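Local coordinates for alpha-n-acetylglucosaminidase family protein (Clostridium perfringens, PDB 4A42) that probably binds glycans as a family 32 carbohydrate-binding module of a family 89 alpha-N-acetylglucosaminidase, and carries a calcium ion, at residues A[38-41]-A[42-45]; A[27-30]-A[31-34]. One frame throughout, in Å; residues are numbered along the deposited sequence. Where two conformers were deposited one is given.

Contact 1. Residues A[38-41]-A[42-45]; sequences SNNS and EANN. With CA (calcium ion), chain C.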
ATOM      1  N   SER A  38     -12.470  -0.185  -3.945  1.00 21.27           N
ATOM      2  CA  SER A  38     -13.534   0.806  -4.027  1.00 23.67           C
ATOM      3  C   SER A  38     -12.990   2.178  -4.362  1.00 23.94           C
ATOM      4  O   SER A  38     -11.795   2.444  -4.197  1.00 23.82           O
ATOM      5  CB  SER A  38     -14.333   0.869  -2.724  1.00 27.27           C
ATOM      6  OG  SER A  38     -13.635   1.588  -1.741  1.00 28.51           O
ATOM      7  N   ASN A  39     -13.894   3.040  -4.819  1.00 25.58           N
ATOM      8  CA  ASN A  39     -13.559   4.416  -5.165  0.53 24.95           C
ATOM      9  C   ASN A  39     -12.387   4.534  -6.129  1.00 23.74           C
ATOM     10  O   ASN A  39     -11.381   5.196  -5.827  1.00 27.08           O
ATOM     11  CB  ASN A  39     -13.294   5.239  -3.907  0.53 24.19           C
ATOM     12  CG  ASN A  39     -13.879   6.625  -3.999  0.53 24.06           C
ATOM     13  OD1 ASN A  39     -14.334   7.040  -5.065  0.53 22.85           O
ATOM     14  ND2 ASN A  39     -13.872   7.353  -2.887  0.53 24.46           N
ATOM     15  N   ASN A  40     -12.530   3.900  -7.278  1.00 25.75           N
ATOM     16  CA  ASN A  40     -11.518   3.901  -8.300  1.00 25.70           C
ATOM     17  C   ASN A  40     -11.171   5.313  -8.771  1.00 27.88           C
ATOM     18  O   ASN A  40     -10.061   5.543  -9.227  1.00 27.25           O
ATOM     19  CB  ASN A  40     -12.002   3.039  -9.469  1.00 28.75           C
ATOM     20  CG  ASN A  40     -10.965   2.881 -10.538  1.00 31.09           C
ATOM     21  OD1 ASN A  40      -9.931   2.250 -10.328  1.00 34.11           O
ATOM     22  ND2 ASN A  40     -11.228   3.456 -11.698  1.00 33.15           N
ATOM     23  N   SER A  41     -12.127   6.237  -8.655  1.00 31.65           N
ATOM     24  CA  SER A  41     -11.945   7.625  -9.088  1.00 33.31           C
ATOM     25  C   SER A  41     -10.801   8.307  -8.348  1.00 31.59           C
ATOM     26  O   SER A  41     -10.231   9.279  -8.835  1.00 34.05           O
ATOM     27  CB  SER A  41     -13.230   8.437  -8.880  1.00 34.30           C
ATOM     28  OG  SER A  41     -13.571   8.527  -7.503  1.00 37.03           O
ATOM     29  N   GLU A  42     -10.463   7.778  -7.177  1.00 28.34           N
ATOM     30  CA  GLU A  42      -9.444   8.380  -6.321  1.00 24.96           C
ATOM     31  C   GLU A  42      -8.186   7.523  -6.275  1.00 22.88           C
ATOM     32  O   GLU A  42      -7.243   7.822  -5.542  1.00 23.89           O
ATOM     33  CB  GLU A  42      -9.990   8.556  -4.901  1.00 25.25           C
ATOM     34  CG  GLU A  42     -11.120   9.565  -4.788  1.00 28.44           C
ATOM     35  CD  GLU A  42     -11.837   9.498  -3.454  1.00 31.55           C
ATOM     36  OE1 GLU A  42     -11.257   8.972  -2.486  1.00 31.70           O
ATOM     37  OE2 GLU A  42     -12.988   9.968  -3.367  1.00 35.58           O
ATOM     38  N   ALA A  43      -8.176   6.444  -7.051  1.00 25.09           N
ATOM     39  CA  ALA A  43      -7.077   5.492  -7.017  1.00 23.88           C
ATOM     40  C   ALA A  43      -5.698   6.092  -7.315  1.00 23.83           C
ATOM     41  O   ALA A  43      -4.710   5.733  -6.675  1.00 25.26           O
ATOM     42  CB  ALA A  43      -7.367   4.304  -7.937  1.00 25.36           C
ATOM     43  N   ASN A  44      -5.612   6.998  -8.283  1.00 23.60           N
ATOM     44  CA  ASN A  44      -4.316   7.555  -8.619  0.54 23.23           C
ATOM     45  C   ASN A  44      -3.801   8.503  -7.545  1.00 20.41           C
ATOM     46  O   ASN A  44      -2.624   8.843  -7.526  1.00 21.68           O
ATOM     47  CB  ASN A  44      -4.340   8.198  -9.999  0.54 26.18           C
ATOM     48  CG  ASN A  44      -4.388   7.165 -11.099  0.54 29.06           C
ATOM     49  OD1 ASN A  44      -3.792   6.089 -10.978  0.54 30.31           O
ATOM     50  ND2 ASN A  44      -5.110   7.469 -12.168  0.54 30.86           N
ATOM     51  N   ASN A  45      -4.686   8.902  -6.640  1.00 20.23           N
ATOM     52  CA  ASN A  45      -4.272   9.710  -5.496  1.00 18.99           C
ATOM     53  C   ASN A  45      -3.302   8.930  -4.618  1.00 17.50           C
ATOM     54  O   ASN A  45      -2.599   9.498  -3.800  1.00 16.45           O
ATOM     55  CB  ASN A  45      -5.475  10.167  -4.668  1.00 19.31           C
ATOM     56  CG  ASN A  45      -6.303  11.227  -5.379  1.00 20.04           C
ATOM     57  OD1 ASN A  45      -5.871  11.803  -6.377  1.00 22.08           O
ATOM     58  ND2 ASN A  45      -7.488  11.498  -4.855  1.00 18.68           N
TER
HETATM   59 CA    CA C1690      -1.675  11.393  -2.853  1.00 12.32          CA
HETATM   60  O   HOH W   1      -7.423   9.472  -8.734  1.00 43.60           O
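The backbone carbonyl O of N40 receives the amide N of A43 at 3.0 Å, and one residue back the carbonyl O of N39 takes the N of E42 at 3.1 Å. Both are i to i+3 bonds, the mark of a 3-10 turn, and N45 N to E42 O, also 3.0 Å, carries the winding on. Methyl-bearing A43 suits the buried flank, its CB only 3.2 Å from N40 O. N39 opens the turn with both phi and psi positive, a backbone shape that asparagine tolerates well. N39 OD1 accepts S41 OG at 3.0 Å, the donor lying above the amide plane; chi1 of 64° places S41 OG beside the N39 amide. E42 approaches the same amide on an extended chain, its carboxylate plane turned 53° from it, and N39 ND2 and E42 OE2 stand 2.8 Å apart. The firmer partners of both groups lie on V56, whose O takes N39 ND2 and whose N is bound by E42 OE1. Two polar side chains thus fasten the turn to both sides of one residue, V56, farther along the same loop. At its far end N45 O binds calcium at 2.3 Å, and the positive ion would be expected to polarise that carbonyl.

Contact 2. Residues A[27-30]-A[31-34]; sequences AMKD and ETKV
T32 closes a type I beta turn over K29, D30 and E31, its N bound to K29 O at 3.1 Å, and leads into strand 33-36 of the beta-sandwich expected of an F5/8 type C domain. From the backbone outward, T32 CB rests 3.4 Å from the same K29 O. There the side chain forks. With OG1 anti to the carbonyl carbon (chi1 -65°), T32 OG1 passes 3.7 Å from K29 CB and hydrogen-bonds to L26 O, while CG2 takes the other branch, beside the carbonyl carbon, and the T32 side chain as a whole packs on F67 and L69 of strand 63-69. A beta-branched residue with one hydroxyl suits this buried place, since it serves the preceding backbone and the hydrophobic layer at once. Charged residues occupy the exposed bend. K29 adds its CB to the turn and then, bent at chi2, carries its amine away from it; E31 extends to a salt bridge between OE2 and K73 NZ. D30 and E31 hold their carboxylates apart, D30 OD2 and E31 OE1 being 6.6 Å from each other, which should limit their mutual repulsion. A27 O, hydrogen-bonded to R47 NH1, lies 3.8 Å from T32 CG2.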
ATOM      1  N   ALA A  27       6.012   2.995  -6.887  1.00 24.25           N
ATOM      2  CA  ALA A  27       4.576   3.198  -6.976  1.00 22.34           C
ATOM      3  C   ALA A  27       4.257   4.225  -8.046  1.00 23.33           C
ATOM      4  O   ALA A  27       3.168   4.221  -8.606  1.00 25.67           O
ATOM      5  CB  ALA A  27       4.016   3.654  -5.634  1.00 19.67           C
HETATM    6  N   MSE A  28       5.218   5.098  -8.330  1.00 25.86           N
HETATM    7  CA  MSE A  28       4.974   6.170  -9.290  0.56 26.66           C
HETATM    8  C   MSE A  28       5.582   5.937 -10.670  1.00 25.74           C
HETATM    9  O   MSE A  28       5.532   6.813 -11.538  1.00 25.46           O
HETATM   10  CB  MSE A  28       5.423   7.506  -8.717  0.56 26.88           C
HETATM   11  CG  MSE A  28       4.718   7.827  -7.419  0.56 29.17           C
HETATM   12 SE   MSE A  28       4.916   9.668  -6.907  0.56 32.95          SE
HETATM   13  CE  MSE A  28       6.861   9.751  -6.790  0.56 32.82           C
ATOM     14  N   LYS A  29       6.124   4.744 -10.889  1.00 24.46           N
ATOM     15  CA  LYS A  29       6.668   4.385 -12.195  1.00 24.07           C
ATOM     16  C   LYS A  29       5.543   4.240 -13.198  1.00 23.54           C
ATOM     17  O   LYS A  29       4.458   3.785 -12.861  1.00 25.22           O
ATOM     18  CB  LYS A  29       7.427   3.062 -12.113  1.00 24.73           C
ATOM     19  CG  LYS A  29       8.697   3.114 -11.289  1.00 28.44           C
ATOM     20  CD  LYS A  29       9.798   3.887 -11.988  1.00 31.76           C
ATOM     21  CE  LYS A  29      11.074   3.843 -11.173  1.00 31.74           C
ATOM     22  NZ  LYS A  29      12.166   4.628 -11.798  1.00 32.96           N
ATOM     23  N   ASP A  30       5.804   4.610 -14.445  1.00 24.43           N
ATOM     24  CA  ASP A  30       4.776   4.552 -15.470  1.00 26.52           C
ATOM     25  C   ASP A  30       4.237   3.129 -15.632  1.00 26.30           C
ATOM     26  O   ASP A  30       3.034   2.921 -15.793  1.00 28.17           O
ATOM     27  CB  ASP A  30       5.330   5.090 -16.794  1.00 30.12           C
ATOM     28  CG  ASP A  30       4.316   5.055 -17.913  1.00 33.73           C
ATOM     29  OD1 ASP A  30       3.388   5.890 -17.905  1.00 36.16           O
ATOM     30  OD2 ASP A  30       4.463   4.203 -18.814  1.00 36.18           O
ATOM     31  N   GLU A  31       5.130   2.150 -15.569  1.00 26.49           N
ATOM     32  CA  GLU A  31       4.744   0.760 -15.798  1.00 28.36           C
ATOM     33  C   GLU A  31       3.935   0.160 -14.643  1.00 28.59           C
ATOM     34  O   GLU A  31       3.341  -0.909 -14.786  1.00 26.90           O
ATOM     35  CB  GLU A  31       5.982  -0.094 -16.078  1.00 31.84           C
ATOM     36  CG  GLU A  31       6.934  -0.185 -14.899  1.00 33.02           C
ATOM     37  CD  GLU A  31       8.335  -0.591 -15.307  1.00 37.21           C
ATOM     38  OE1 GLU A  31       8.826  -0.075 -16.330  1.00 37.68           O
ATOM     39  OE2 GLU A  31       8.945  -1.432 -14.608  1.00 39.09           O
ATOM     40  N   THR A  32       3.918   0.844 -13.505  1.00 27.83           N
ATOM     41  CA  THR A  32       3.173   0.371 -12.337  1.00 27.17           C
ATOM     42  C   THR A  32       1.679   0.643 -12.472  1.00 27.37           C
ATOM     43  O   THR A  32       1.268   1.771 -12.744  1.00 28.36           O
ATOM     44  CB  THR A  32       3.687   1.032 -11.047  1.00 24.79           C
ATOM     45  OG1 THR A  32       5.035   0.618 -10.806  1.00 28.45           O
ATOM     46  CG2 THR A  32       2.810   0.668  -9.847  1.00 25.07           C
ATOM     47  N   LYS A  33       0.866  -0.378 -12.282  1.00 26.36           N
ATOM     48  CA  LYS A  33      -0.560  -0.213 -12.299  1.00 27.03           C
ATOM     49  C   LYS A  33      -1.112  -0.380 -10.877  1.00 25.98           C
ATOM     50  O   LYS A  33      -0.479  -0.985 -10.048  1.00 25.85           O
ATOM     51  CB  LYS A  33      -1.196  -1.247 -13.210  1.00 30.87           C
ATOM     52  CG  LYS A  33      -0.939  -1.051 -14.676  1.00 35.06           C
ATOM     53  N   VAL A  34      -2.277   0.163 -10.639  1.00 22.59           N
ATOM     54  CA  VAL A  34      -2.906   0.109  -9.326  0.55 23.63           C
ATOM     55  C   VAL A  34      -4.371  -0.298  -9.465  1.00 24.06           C
ATOM     56  O   VAL A  34      -5.067   0.181 -10.361  1.00 26.42           O
ATOM     57  CB  VAL A  34      -2.830   1.475  -8.619  0.55 23.02           C
ATOM     58  CG1 VAL A  34      -3.240   1.344  -7.154  0.55 20.64           C
ATOM     59  CG2 VAL A  34      -1.431   2.058  -8.733  0.55 25.88           C
TER

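How the contacts relate
From the N terminus the chain leaves strand 24-25, and contact 2 reverses it within residues 27-34 to deliver it to strand 33-36. That strand pairs with 63-69, so the turn joins the edge of the four-stranded sheet to the six-stranded one. Contact 1 opens later, in the long loop between strands 33-36 and 63-69. The two contacts are in series: neither encloses nor crosses the other, and their centres lie about 14 Å apart with no direct touch. R47, just beyond contact 1, reaches back to backbone oxygens of contact 2. The calcium site, completed by D48, N50, T53, G142 and E143, ties the later loop to strand 141-148.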